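Local coordinates for protein response regulator FixJ (Bradyrhizobium japonicum, PDB 5XSO) that induces expression of nifA and fixK, and so of the nitrogen-fixation genes that depend on them, once it is activated by FixL, at residues Asp28-Leu33 with Lys115-Asp120; Thr42-Ala47 with Leu51-Gly56; Phe59-Ser64 with Ala124-Ala129; Asp72-Leu77 with Val98-Glu103; Asn190-Met195 with Ser201-Leu206. All blocks are in the same frame, centred on the assembly; numbering follows the deposited sequence. Where two conformers were deposited one is given.

Contact 1 of 5, residues Asp28-Leu33 with Lys115-Asp120; sequences DSLNFL and KPFEDD. With GOL (glycerol), chain B.
Leu30 meets the Phe117 ring at its edge, near the ring plane, with CD2 4.3 Å from CZ of Phe117. Over one face of the same ring lies a glycerol, probably from the crystallisation liquor, whose C1 stands 3.5 Å above the plane over the ring centre. Its O3 shares a 2.7 Å hydrogen bond with Ser29 OG, while Phe117 N gives glycerol O1 a weak one (3.2 Å), so the polyol bridges the segments where no hydrogen bond runs directly from one to the other. In receiver-domain terms, 28-33 belongs to the first helix and 115-120 joins the last strand to the last helix; the peptide between Lys115 and Pro116 is cis, in the Lys-Pro pair familiar from this family. Leu30 and Phe117 also rest on Met92 and Leu122. Further along, Leu33 brings CD2 to 3.4 Å from Asp119 OD1, an apolar methyl beside a carboxylate. CG of Leu33 lies between its backbone N and carbonyl carbon (chi1 79°), which carries the isobutyl group out to that carboxylate. Exchanging Phe117 for an alanine would remove the ring and would probably open a gap beside Leu30, Met92 and Leu122.

Contact 2 of 5, residues Thr42-Ala47 with Leu51-Gly56; sequences TLFDDA and LDALPG
Phe44 and Ala53 meet between the end of strand 40-44 and the helix that follows it. The ring of Phe44 reaches the methyl of Ala53 with its outer atoms, CE1 lying 3.9 Å and CZ 4.2 Å from Ala53 CB. The methyl approaches at a slant, and the contact is a small apolar touch. CG of Phe44 is anti to the carbonyl carbon (chi1 -58°), which directs the ring off the strand towards the helix; there it also makes an edge-to-face pair with Phe50 of helix 47-53. At the helix start the contact is mainly backbone: Leu51 N donates to Ala47 O over 3.4 Å, a weak bond although nearly straight at 167°. The Leu51 side chain folds over the same carbonyl, its CG 3.8 Å from Ala47 O. These segments form the strand and helix of a beta-alpha-beta crossover in the receiver domain: edge strand 40-44 runs into helix 47-53, and the chain then passes beyond strand 16-20 to enter the sheet again at 61-65. Asp46 is the N-cap residue, its OD1 weakly accepting from Gln48 N. At the other end Gly56 N bonds to Ala53 O (2.8 Å), a bond of the short 3-10 segment 54-56. The methyl of Ala47 packs on Leu71, and Leu51 touches Arg79, whereas Leu54 turns to Met80; helix 73-82 is therefore the neighbour along this flank. On the strand side, Phe44 rests against Tyr18 of the adjacent strand.

Contact 3 of 5, residues Phe59-Ser64 with Ala124-Ala129; sequences FGCVVS and AMIESA
Cys61 supplies the sulfur part of the contact: its SG lies 4.2 Å from Ala129 CB and 4.3 Å from Ile126 CG1, a thiol set against two apolar side chains one helical turn apart. Having SG anti to the backbone N (chi1 -178°) extends the thiol away from the strand to reach both. The purely aliphatic part is a single methyl-to-methyl touch, Val63 CG2 to Ile126 CD1 at 4.2 Å, in which the two side chains cross at about a right angle. Cys61 and Val63, alternate residues on one face of a strand, thus bracket Ile126. This is sheet-to-helix packing in the doubly wound alpha/beta fold of a receiver domain: central strand 61-65 lies beneath the last helix, 119-138, their local axes 9.5 Å apart with an angle of 141° between directions. No hydrogen bond passes between the segments. Backbone bonding stays within the helix, as in Ala129 N to Met125 O (3.0 Å), or passes within the sheet to the neighbouring strand, where Cys61 and Val63 pair with Tyr18. Ile126 also packs on Ile17, Phe39 and Leu90, and Ala129 on Pro88.

Contact 4 of 5, residues Asp72-Leu77 with Val98-Glu103; sequences DGIELL and VPLAVE
Ile74 and Leu100 carry the contact, with CD1 of Ile74 3.5 Å from CD1 of Leu100. CG1 of Ile74 is anti to its carbonyl carbon (chi1 -71°) and the chain then runs extended (chi2 175°), which pushes the terminal methyl across to the other helix. There it is also 3.6 Å from Glu103 CB. Leu100 answers with CG opposite its own backbone N (chi1 -173°), carrying CD1 over to the isoleucine; the two side chains cross at an incline. Glu103 takes part through its aliphatic root, since CB and CG pack on Ile74 while the chain bends at chi2 and leads the carboxylate elsewhere, towards a long, weak ion pair with Lys106. Asp72 divides its two oxygens between separate tasks. As N-cap of helix 73-82, it receives Glu75 N at OD1 over 2.7 Å, a capping bond that meets the oxygen nearly in line with its C-O bond and ties OD1 to the first turn of the helix. OD2 is then left 4.0 Å from Leu100 CD1. Both helices belong to the receiver domain, where Leu100 also leans on Val66 and on Arg67, which probably takes part in binding magnesium. Ile74 and Leu77 reach Leu107 just past helix 98-106, and behind them Leu77 packs on strand 89-93 through Ile89, while Ala101 turns to strands 89-93 and 111-114 through Ile91 and Phe112.

Contact 5 of 5, residues Asn190-Met195 with Ser201-Leu206; sequences NVMTKM and SELVRL. With FMT (formic acid), chain I.
Leu203 sits at the centre, both of its methyls touching Val191. CD1 lies 3.8 Å from both Val191 CG1 and Met195 CG, and CD2 is 4.0 Å from Val191 CG1. Met195 crosses Leu203 at about a right angle but runs past Leu206 in the opposite direction, its CE 4.0 Å from Leu206 CB. Met195's bends at chi2 and chi3 fold the thioether back to bring CE there. Packing is closest at the helix end, where Leu206 CD1 comes within 3.2 Å of Met195 O, a carbonyl that also accepts a hydrogen bond from Arg149 NH1. The segments are the C-terminal part of helix 184-195, whose start closes the helix-turn-helix motif, and the last helix of the LuxR-type DNA-binding domain; their local axes pass 11.0 Å apart at 55°. Around them, Met161 of helix 155-166 touches Val191, Met195 and Leu203, and Ile146 of helix 140-152 lies on Leu206. On another side of helix 184-195, extended Lys194 forms a salt bridge with Glu157 and donates to Ser152 O. Lys194 NZ also gives a weak hydrogen bond, 2.8 Å, to O2 of a formate probably from the crystallisation liquor. With a methionine in place of Lys194 the ammonium is gone, and Glu157 would probably be left without its charge mate and Ser152 O without this donor. Glu202 OE1 accepts from Asn198 N.

How the contacts relate
Contacts 1 to 4 belong to the receiver domain and contact 5 to the DNA-binding domain, its centre 35 Å or more from each of theirs. Contacts 3 and 5 are buried and apolar, one pairing strand with helix, the other helix with helix. Contact 4 is a surface contact that mixes aliphatic packing with acidic side chains, and contact 1, partly buried, has no direct hydrogen bond between its segments, which a glycerol bridges in the crystal. Contact 2 is local, adding a weak backbone bond to a ring-methyl touch. Helix 119-138 serves both contacts 1 and 3. Contacts 3 and 4 meet through Ser64 and Leu76, and contacts 1 and 2 through Asn31 and Leu43.

Contact 1 of 5, residues Asp28-Leu33 with Lys115-Asp120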
# COMPACT_ATOMS: atom_id res chain seq x y z
N ASP A 28 24.20 11.86 5.28
CA ASP A 28 25.17 12.34 4.29
C ASP A 28 25.63 11.22 3.37
O ASP A 28 25.78 11.42 2.16
CB ASP A 28 26.41 12.96 4.97
CG ASP A 28 26.17 14.36 5.49
OD1 ASP A 28 25.15 14.98 5.13
OD2 ASP A 28 27.01 14.79 6.31
N SER A 29 25.93 10.06 3.94
CA SER A 29 26.46 8.94 3.15
C SER A 29 25.41 8.39 2.17
O SER A 29 25.73 8.07 1.01
CB SER A 29 26.90 7.81 4.12
OG SER A 29 27.36 6.68 3.40
N LEU A 30 24.17 8.21 2.64
CA LEU A 30 23.08 7.84 1.74
C LEU A 30 22.84 8.90 0.68
O LEU A 30 22.60 8.57 -0.48
CB LEU A 30 21.79 7.60 2.53
CG LEU A 30 21.99 6.38 3.44
CD1 LEU A 30 20.73 6.23 4.26
CD2 LEU A 30 22.23 5.15 2.61
N ASN A 31 22.79 10.17 1.10
CA ASN A 31 22.56 11.26 0.15
C ASN A 31 23.55 11.11 -1.00
O ASN A 31 23.18 11.11 -2.19
CB ASN A 31 22.73 12.61 0.89
CG ASN A 31 21.87 13.78 0.31
OD1 ASN A 31 21.13 13.61 -0.66
ND2 ASN A 31 22.02 14.98 0.89
N PHE A 32 24.82 10.93 -0.67
CA PHE A 32 25.85 10.91 -1.70
C PHE A 32 25.71 9.67 -2.60
O PHE A 32 25.69 9.79 -3.84
CB PHE A 32 27.24 10.98 -1.07
CG PHE A 32 28.31 11.32 -2.07
CD1 PHE A 32 29.08 10.30 -2.64
CD2 PHE A 32 28.49 12.66 -2.49
CE1 PHE A 32 30.10 10.64 -3.61
CE2 PHE A 32 29.49 13.00 -3.48
CZ PHE A 32 30.28 11.98 -4.02
N LEU A 33 25.64 8.48 -2.01
CA LEU A 33 25.64 7.27 -2.83
C LEU A 33 24.37 7.13 -3.68
O LEU A 33 24.40 6.49 -4.73
CB LEU A 33 25.80 6.02 -1.93
CG LEU A 33 24.61 5.46 -1.14
CD1 LEU A 33 23.70 4.48 -1.96
CD2 LEU A 33 25.11 4.68 0.17
N LYS A 115 23.75 -3.24 8.81
CA LYS A 115 24.90 -2.35 8.67
C LYS A 115 26.17 -3.02 9.21
O LYS A 115 26.11 -3.83 10.14
CB LYS A 115 24.66 -1.05 9.43
CG LYS A 115 23.39 -0.25 8.93
CD LYS A 115 22.86 0.69 10.00
CE LYS A 115 23.89 1.76 10.28
NZ LYS A 115 23.37 2.79 11.22
N PRO A 116 27.34 -2.68 8.67
CA PRO A 116 27.54 -1.81 7.49
C PRO A 116 27.18 -2.59 6.22
O PRO A 116 27.40 -3.80 6.17
CB PRO A 116 29.03 -1.50 7.54
CG PRO A 116 29.64 -2.78 8.16
CD PRO A 116 28.60 -3.18 9.22
N PHE A 117 26.66 -1.91 5.20
CA PHE A 117 26.32 -2.58 3.96
C PHE A 117 27.00 -1.85 2.80
O PHE A 117 27.34 -0.66 2.89
CB PHE A 117 24.74 -2.68 3.80
CG PHE A 117 24.04 -1.34 3.86
CD1 PHE A 117 24.08 -0.46 2.78
CD2 PHE A 117 23.39 -0.97 5.03
CE1 PHE A 117 23.44 0.77 2.84
CE2 PHE A 117 22.73 0.26 5.12
CZ PHE A 117 22.76 1.14 4.02
N GLU A 118 27.15 -2.54 1.67
CA GLU A 118 27.74 -1.92 0.48
C GLU A 118 26.73 -1.06 -0.27
O GLU A 118 25.53 -1.38 -0.29
CB GLU A 118 28.26 -3.01 -0.45
CG GLU A 118 29.26 -3.96 0.21
CD GLU A 118 30.66 -3.36 0.36
OE1 GLU A 118 31.57 -4.07 0.86
OE2 GLU A 118 30.85 -2.19 -0.03
N ASP A 119 27.23 0.01 -0.90
CA ASP A 119 26.38 0.94 -1.67
C ASP A 119 25.54 0.18 -2.67
O ASP A 119 24.34 0.45 -2.85
CB ASP A 119 27.21 1.99 -2.44
CG ASP A 119 27.99 2.94 -1.54
OD1 ASP A 119 27.88 2.86 -0.32
OD2 ASP A 119 28.76 3.79 -2.09
N ASP A 120 26.15 -0.78 -3.38
CA ASP A 120 25.45 -1.43 -4.48
C ASP A 120 24.40 -2.40 -4.00
O ASP A 120 23.44 -2.70 -4.74
CB ASP A 120 26.42 -2.16 -5.39
CG ASP A 120 27.22 -1.25 -6.29
OD1 ASP A 120 27.03 0.02 -6.34
OD2 ASP A 120 28.11 -1.82 -6.96
C1 GOL B . 26.41 1.36 5.08
O1 GOL B . 26.86 1.06 6.39
C2 GOL B . 26.88 2.77 4.68
O2 GOL B . 27.65 3.44 5.66
C3 GOL B . 25.72 3.69 4.34
O3 GOL B . 26.15 4.32 3.15

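Contact 2 of 5, residues Thr42-Ala47 with Leu51-Gly56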
# COMPACT_ATOMS: atom_id res chain seq x y z
N THR A 42 15.00 12.73 -0.74
CA THR A 42 14.49 13.67 0.26
C THR A 42 14.79 13.08 1.62
O THR A 42 14.59 11.88 1.82
CB THR A 42 12.98 13.90 0.11
OG1 THR A 42 12.68 14.42 -1.19
CG2 THR A 42 12.48 14.93 1.16
N LEU A 43 15.29 13.87 2.56
CA LEU A 43 15.79 13.28 3.81
C LEU A 43 15.01 13.81 4.99
O LEU A 43 14.58 14.97 4.99
CB LEU A 43 17.29 13.61 4.00
CG LEU A 43 18.07 12.95 2.85
CD1 LEU A 43 18.33 13.97 1.76
CD2 LEU A 43 19.36 12.20 3.28
N PHE A 44 14.84 12.97 6.00
CA PHE A 44 14.17 13.37 7.23
C PHE A 44 15.02 12.95 8.42
O PHE A 44 15.55 11.83 8.45
CB PHE A 44 12.77 12.73 7.30
CG PHE A 44 11.90 13.08 6.15
CD1 PHE A 44 11.05 14.17 6.22
CD2 PHE A 44 11.93 12.32 4.98
CE1 PHE A 44 10.22 14.50 5.15
CE2 PHE A 44 11.12 12.63 3.92
CZ PHE A 44 10.26 13.72 3.99
N ASP A 45 15.19 13.85 9.39
CA ASP A 45 15.92 13.46 10.59
C ASP A 45 14.97 13.20 11.75
O ASP A 45 15.41 12.77 12.82
CB ASP A 45 16.96 14.53 10.94
CG ASP A 45 16.34 15.91 11.11
OD1 ASP A 45 15.22 16.02 11.63
OD2 ASP A 45 17.00 16.90 10.72
N ASP A 46 13.68 13.46 11.54
CA ASP A 46 12.67 13.46 12.58
C ASP A 46 11.51 12.59 12.14
O ASP A 46 10.99 12.77 11.03
CB ASP A 46 12.18 14.89 12.87
CG ASP A 46 11.11 14.93 13.96
OD1 ASP A 46 11.03 13.96 14.75
OD2 ASP A 46 10.33 15.90 13.99
N ALA A 47 11.12 11.67 13.01
CA ALA A 47 10.00 10.77 12.72
C ALA A 47 8.75 11.54 12.28
O ALA A 47 8.16 11.25 11.23
CB ALA A 47 9.69 9.93 13.95
N LEU A 51 6.03 11.83 8.63
CA LEU A 51 4.60 11.59 8.62
C LEU A 51 3.82 12.86 8.29
O LEU A 51 2.78 12.80 7.62
CB LEU A 51 4.14 11.00 9.95
CG LEU A 51 4.79 9.69 10.35
CD1 LEU A 51 4.73 9.58 11.85
CD2 LEU A 51 4.11 8.49 9.68
N ASP A 52 4.32 14.02 8.74
CA ASP A 52 3.70 15.29 8.38
C ASP A 52 3.75 15.50 6.87
O ASP A 52 2.79 15.98 6.28
CB ASP A 52 4.41 16.45 9.08
CG ASP A 52 4.14 16.50 10.57
OD1 ASP A 52 3.55 15.54 11.13
OD2 ASP A 52 4.53 17.52 11.18
N ALA A 53 4.88 15.15 6.24
CA ALA A 53 4.99 15.35 4.81
C ALA A 53 4.25 14.29 4.00
O ALA A 53 3.88 14.54 2.85
CB ALA A 53 6.46 15.38 4.40
N LEU A 54 3.98 13.14 4.60
CA LEU A 54 3.67 11.95 3.81
C LEU A 54 2.43 12.10 2.93
O LEU A 54 2.47 11.63 1.77
CB LEU A 54 3.56 10.75 4.76
CG LEU A 54 2.92 9.45 4.27
CD1 LEU A 54 3.76 8.84 3.15
CD2 LEU A 54 2.80 8.48 5.44
N PRO A 55 1.34 12.74 3.35
CA PRO A 55 0.21 12.92 2.42
C PRO A 55 0.55 13.71 1.16
O PRO A 55 -0.13 13.53 0.14
CB PRO A 55 -0.86 13.62 3.27
CG PRO A 55 -0.17 14.02 4.56
CD PRO A 55 0.98 13.10 4.73
N GLY A 56 1.58 14.56 1.18
CA GLY A 56 1.96 15.33 0.01
C GLY A 56 3.10 14.78 -0.82
O GLY A 56 3.49 15.41 -1.81

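Contact 3 of 5, residues Phe59-Ser64 with Ala124-Ala129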
# COMPACT_ATOMS: atom_id res chain seq x y z
N PHE A 59 5.35 9.19 -5.28
CA PHE A 59 5.79 7.81 -5.09
C PHE A 59 7.30 7.71 -4.98
O PHE A 59 8.04 8.35 -5.73
CB PHE A 59 5.31 6.94 -6.25
CG PHE A 59 5.78 5.53 -6.15
CD1 PHE A 59 5.22 4.65 -5.24
CD2 PHE A 59 6.83 5.07 -6.95
CE1 PHE A 59 5.67 3.32 -5.15
CE2 PHE A 59 7.28 3.79 -6.87
CZ PHE A 59 6.71 2.88 -5.97
N GLY A 60 7.76 6.90 -4.04
CA GLY A 60 9.18 6.61 -3.94
C GLY A 60 9.41 5.52 -2.92
O GLY A 60 8.47 4.98 -2.32
N CYS A 61 10.66 5.20 -2.72
CA CYS A 61 11.05 4.11 -1.82
C CYS A 61 11.52 4.72 -0.50
O CYS A 61 12.34 5.65 -0.51
CB CYS A 61 12.15 3.25 -2.44
SG CYS A 61 12.68 1.83 -1.44
N VAL A 62 11.04 4.19 0.61
CA VAL A 62 11.48 4.64 1.93
C VAL A 62 12.65 3.78 2.39
O VAL A 62 12.61 2.54 2.30
CB VAL A 62 10.32 4.61 2.94
CG1 VAL A 62 10.81 5.03 4.32
CG2 VAL A 62 9.15 5.46 2.46
N VAL A 63 13.72 4.43 2.88
CA VAL A 63 14.86 3.73 3.47
C VAL A 63 15.04 4.29 4.88
O VAL A 63 15.39 5.47 5.03
CB VAL A 63 16.14 3.90 2.63
CG1 VAL A 63 17.33 3.26 3.34
CG2 VAL A 63 15.95 3.31 1.21
N SER A 64 14.71 3.49 5.92
CA SER A 64 14.60 4.04 7.26
C SER A 64 15.41 3.22 8.25
O SER A 64 15.49 1.98 8.15
CB SER A 64 13.13 4.06 7.71
OG SER A 64 12.96 4.48 9.07
N ALA A 124 20.67 -1.95 -5.57
CA ALA A 124 19.99 -3.10 -6.17
C ALA A 124 18.69 -3.43 -5.43
O ALA A 124 17.70 -3.86 -6.05
CB ALA A 124 20.90 -4.33 -6.16
N MET A 125 18.70 -3.33 -4.11
CA MET A 125 17.48 -3.63 -3.37
C MET A 125 16.42 -2.59 -3.66
O MET A 125 15.23 -2.92 -3.74
CB MET A 125 17.80 -3.69 -1.87
CG MET A 125 16.64 -4.05 -0.95
SD MET A 125 17.28 -4.14 0.77
CE MET A 125 18.24 -5.63 0.69
N ILE A 126 16.82 -1.33 -3.78
CA ILE A 126 15.86 -0.28 -4.09
C ILE A 126 15.27 -0.52 -5.46
O ILE A 126 14.06 -0.36 -5.67
CB ILE A 126 16.54 1.11 -4.03
CG1 ILE A 126 16.84 1.49 -2.56
CG2 ILE A 126 15.66 2.20 -4.76
CD1 ILE A 126 17.86 2.73 -2.46
N GLU A 127 16.12 -0.86 -6.45
CA GLU A 127 15.60 -1.04 -7.81
C GLU A 127 14.54 -2.12 -7.83
O GLU A 127 13.50 -1.97 -8.51
CB GLU A 127 16.72 -1.39 -8.79
CG GLU A 127 17.29 -0.21 -9.49
CD GLU A 127 18.13 -0.64 -10.68
OE1 GLU A 127 19.35 -0.37 -10.66
OE2 GLU A 127 17.56 -1.25 -11.61
N SER A 128 14.77 -3.20 -7.10
CA SER A 128 13.81 -4.29 -7.06
C SER A 128 12.52 -3.86 -6.36
O SER A 128 11.43 -4.15 -6.85
CB SER A 128 14.43 -5.49 -6.37
OG SER A 128 13.47 -6.47 -6.02
N ALA A 129 12.64 -3.13 -5.25
CA ALA A 129 11.48 -2.65 -4.49
C ALA A 129 10.61 -1.73 -5.31
O ALA A 129 9.37 -1.80 -5.27
CB ALA A 129 11.98 -1.90 -3.25

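Contact 4 of 5, residues Asp72-Leu77 with Val98-Glu103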
# COMPACT_ATOMS: atom_id res chain seq x y z
N ASP A 72 10.07 3.77 15.39
CA ASP A 72 10.90 2.61 15.12
C ASP A 72 10.34 1.86 13.91
O ASP A 72 9.32 2.26 13.33
CB ASP A 72 10.99 1.73 16.37
CG ASP A 72 9.73 0.92 16.64
OD1 ASP A 72 8.74 1.07 15.90
OD2 ASP A 72 9.75 0.12 17.60
N GLY A 73 10.98 0.77 13.51
CA GLY A 73 10.52 0.08 12.32
C GLY A 73 9.07 -0.35 12.40
O GLY A 73 8.34 -0.26 11.41
N ILE A 74 8.65 -0.86 13.57
CA ILE A 74 7.27 -1.31 13.73
C ILE A 74 6.31 -0.13 13.61
O ILE A 74 5.28 -0.22 12.94
CB ILE A 74 7.09 -2.02 15.08
CG1 ILE A 74 7.78 -3.38 15.06
CG2 ILE A 74 5.60 -2.17 15.43
CD1 ILE A 74 7.74 -4.07 16.42
N GLU A 75 6.61 0.97 14.30
CA GLU A 75 5.66 2.08 14.34
C GLU A 75 5.53 2.72 12.96
O GLU A 75 4.41 3.01 12.50
CB GLU A 75 6.11 3.12 15.38
CG GLU A 75 5.07 4.24 15.69
CD GLU A 75 3.69 3.73 16.17
OE1 GLU A 75 3.50 3.56 17.40
OE2 GLU A 75 2.79 3.53 15.32
N LEU A 76 6.67 2.91 12.28
CA LEU A 76 6.66 3.42 10.91
C LEU A 76 5.75 2.57 10.03
O LEU A 76 4.84 3.09 9.37
CB LEU A 76 8.08 3.41 10.37
CG LEU A 76 8.17 3.88 8.92
CD1 LEU A 76 7.71 5.30 8.84
CD2 LEU A 76 9.60 3.69 8.37
N LEU A 77 5.95 1.25 10.06
CA LEU A 77 5.12 0.37 9.24
C LEU A 77 3.65 0.45 9.65
O LEU A 77 2.76 0.50 8.78
CB LEU A 77 5.64 -1.07 9.34
CG LEU A 77 6.52 -1.56 8.19
CD1 LEU A 77 5.67 -1.61 6.92
CD2 LEU A 77 7.73 -0.67 7.99
N VAL A 98 18.11 -6.75 14.33
CA VAL A 98 17.56 -7.57 13.25
C VAL A 98 16.17 -8.10 13.63
O VAL A 98 15.26 -8.14 12.78
CB VAL A 98 18.58 -8.67 12.89
CG1 VAL A 98 17.98 -9.76 12.10
CG2 VAL A 98 19.68 -7.96 12.04
N PRO A 99 15.94 -8.52 14.87
CA PRO A 99 14.59 -9.01 15.20
C PRO A 99 13.52 -7.95 15.09
O PRO A 99 12.37 -8.28 14.77
CB PRO A 99 14.73 -9.51 16.65
CG PRO A 99 16.24 -9.90 16.77
CD PRO A 99 16.91 -8.77 15.97
N LEU A 100 13.85 -6.69 15.39
CA LEU A 100 12.89 -5.60 15.17
C LEU A 100 12.63 -5.41 13.68
O LEU A 100 11.48 -5.25 13.24
CB LEU A 100 13.45 -4.34 15.80
CG LEU A 100 12.61 -3.07 15.88
CD1 LEU A 100 11.21 -3.38 16.38
CD2 LEU A 100 13.33 -2.13 16.83
N ALA A 101 13.71 -5.43 12.87
CA ALA A 101 13.56 -5.46 11.43
C ALA A 101 12.66 -6.60 10.98
O ALA A 101 11.89 -6.44 10.02
CB ALA A 101 14.93 -5.58 10.77
N VAL A 102 12.78 -7.76 11.63
CA VAL A 102 11.92 -8.88 11.27
C VAL A 102 10.45 -8.51 11.49
O VAL A 102 9.58 -8.79 10.66
CB VAL A 102 12.31 -10.14 12.07
CG1 VAL A 102 11.28 -11.20 11.83
CG2 VAL A 102 13.69 -10.65 11.61
N GLU A 103 10.14 -7.88 12.62
CA GLU A 103 8.76 -7.50 12.89
C GLU A 103 8.26 -6.54 11.81
O GLU A 103 7.11 -6.64 11.35
CB GLU A 103 8.66 -6.83 14.26
CG GLU A 103 8.44 -7.73 15.44
CD GLU A 103 7.17 -8.57 15.31
OE1 GLU A 103 6.05 -8.00 15.37
OE2 GLU A 103 7.31 -9.80 15.14

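Contact 5 of 5, residues Asn190-Met195 with Ser201-Leu206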
# COMPACT_ATOMS: atom_id res chain seq x y z
N ASN A 190 -29.09 -1.36 -9.14
CA ASN A 190 -28.33 -0.35 -8.41
C ASN A 190 -26.87 -0.73 -8.28
O ASN A 190 -25.98 0.15 -8.39
CB ASN A 190 -28.89 -0.14 -7.00
CG ASN A 190 -30.34 0.41 -6.97
OD1 ASN A 190 -31.03 0.39 -5.90
ND2 ASN A 190 -30.83 0.81 -8.11
N VAL A 191 -26.59 -2.01 -7.97
CA VAL A 191 -25.20 -2.46 -7.93
C VAL A 191 -24.49 -2.16 -9.25
O VAL A 191 -23.38 -1.62 -9.28
CB VAL A 191 -25.13 -3.97 -7.59
CG1 VAL A 191 -23.69 -4.50 -7.86
CG2 VAL A 191 -25.42 -4.13 -6.06
N MET A 192 -25.09 -2.59 -10.36
CA MET A 192 -24.41 -2.42 -11.64
C MET A 192 -24.18 -0.95 -11.95
O MET A 192 -23.10 -0.56 -12.45
CB MET A 192 -25.22 -3.13 -12.73
CG MET A 192 -25.50 -4.61 -12.35
SD MET A 192 -23.99 -5.61 -12.08
CE MET A 192 -23.39 -5.87 -13.71
N THR A 193 -25.16 -0.08 -11.66
CA THR A 193 -25.02 1.36 -11.93
C THR A 193 -23.96 2.01 -11.04
O THR A 193 -23.10 2.77 -11.52
CB THR A 193 -26.38 2.07 -11.76
OG1 THR A 193 -27.30 1.49 -12.68
CG2 THR A 193 -26.26 3.60 -12.08
N LYS A 194 -23.99 1.72 -9.73
CA LYS A 194 -23.06 2.35 -8.81
C LYS A 194 -21.64 1.86 -9.05
O LYS A 194 -20.69 2.64 -8.98
CB LYS A 194 -23.48 2.06 -7.36
CG LYS A 194 -24.69 2.86 -6.88
CD LYS A 194 -24.97 2.52 -5.42
CE LYS A 194 -26.14 3.41 -4.86
NZ LYS A 194 -26.41 3.10 -3.39
N MET A 195 -21.49 0.59 -9.42
CA MET A 195 -20.18 0.05 -9.71
C MET A 195 -19.71 0.34 -11.13
O MET A 195 -18.51 0.17 -11.42
CB MET A 195 -20.15 -1.46 -9.47
CG MET A 195 -20.34 -1.90 -8.04
SD MET A 195 -19.16 -1.15 -6.87
CE MET A 195 -17.70 -1.78 -7.64
N SER A 201 -18.98 -10.63 -14.96
CA SER A 201 -17.52 -10.71 -15.03
C SER A 201 -16.88 -9.36 -14.71
O SER A 201 -15.86 -9.29 -14.01
CB SER A 201 -17.07 -11.19 -16.41
OG SER A 201 -17.39 -12.54 -16.56
N GLU A 202 -17.45 -8.28 -15.23
CA GLU A 202 -16.92 -6.96 -14.92
C GLU A 202 -17.07 -6.66 -13.44
O GLU A 202 -16.14 -6.12 -12.80
CB GLU A 202 -17.64 -5.87 -15.73
CG GLU A 202 -17.22 -5.84 -17.17
CD GLU A 202 -17.49 -4.48 -17.85
OE1 GLU A 202 -18.10 -3.55 -17.23
OE2 GLU A 202 -17.00 -4.36 -19.01
N LEU A 203 -18.21 -7.03 -12.87
CA LEU A 203 -18.40 -6.84 -11.42
C LEU A 203 -17.35 -7.61 -10.61
O LEU A 203 -16.78 -7.08 -9.64
CB LEU A 203 -19.82 -7.29 -11.04
CG LEU A 203 -20.26 -7.01 -9.59
CD1 LEU A 203 -20.33 -5.47 -9.40
CD2 LEU A 203 -21.68 -7.58 -9.38
N VAL A 204 -17.06 -8.84 -11.02
CA VAL A 204 -15.99 -9.63 -10.40
C VAL A 204 -14.64 -8.90 -10.48
O VAL A 204 -13.90 -8.83 -9.49
CB VAL A 204 -15.91 -11.02 -11.06
CG1 VAL A 204 -14.62 -11.74 -10.71
CG2 VAL A 204 -17.11 -11.84 -10.65
N ARG A 205 -14.29 -8.38 -11.65
CA ARG A 205 -12.97 -7.77 -11.77
C ARG A 205 -12.88 -6.49 -10.94
O ARG A 205 -11.80 -6.15 -10.44
CB ARG A 205 -12.60 -7.47 -13.21
CG ARG A 205 -12.77 -8.59 -14.21
CD ARG A 205 -12.02 -8.25 -15.46
NE ARG A 205 -11.94 -9.43 -16.29
CZ ARG A 205 -11.01 -10.36 -16.12
NH1 ARG A 205 -10.06 -10.23 -15.19
NH2 ARG A 205 -11.05 -11.41 -16.90
N LEU A 206 -13.97 -5.74 -10.83
CA LEU A 206 -13.95 -4.60 -9.93
C LEU A 206 -13.75 -5.07 -8.49
O LEU A 206 -12.96 -4.48 -7.73
CB LEU A 206 -15.25 -3.79 -10.07
CG LEU A 206 -15.41 -3.15 -11.47
CD1 LEU A 206 -16.83 -2.56 -11.67
CD2 LEU A 206 -14.39 -2.11 -11.74
C FMT I . -28.04 4.96 -1.52
O1 FMT I . -27.15 4.91 -0.66
O2 FMT I . -27.89 5.40 -2.66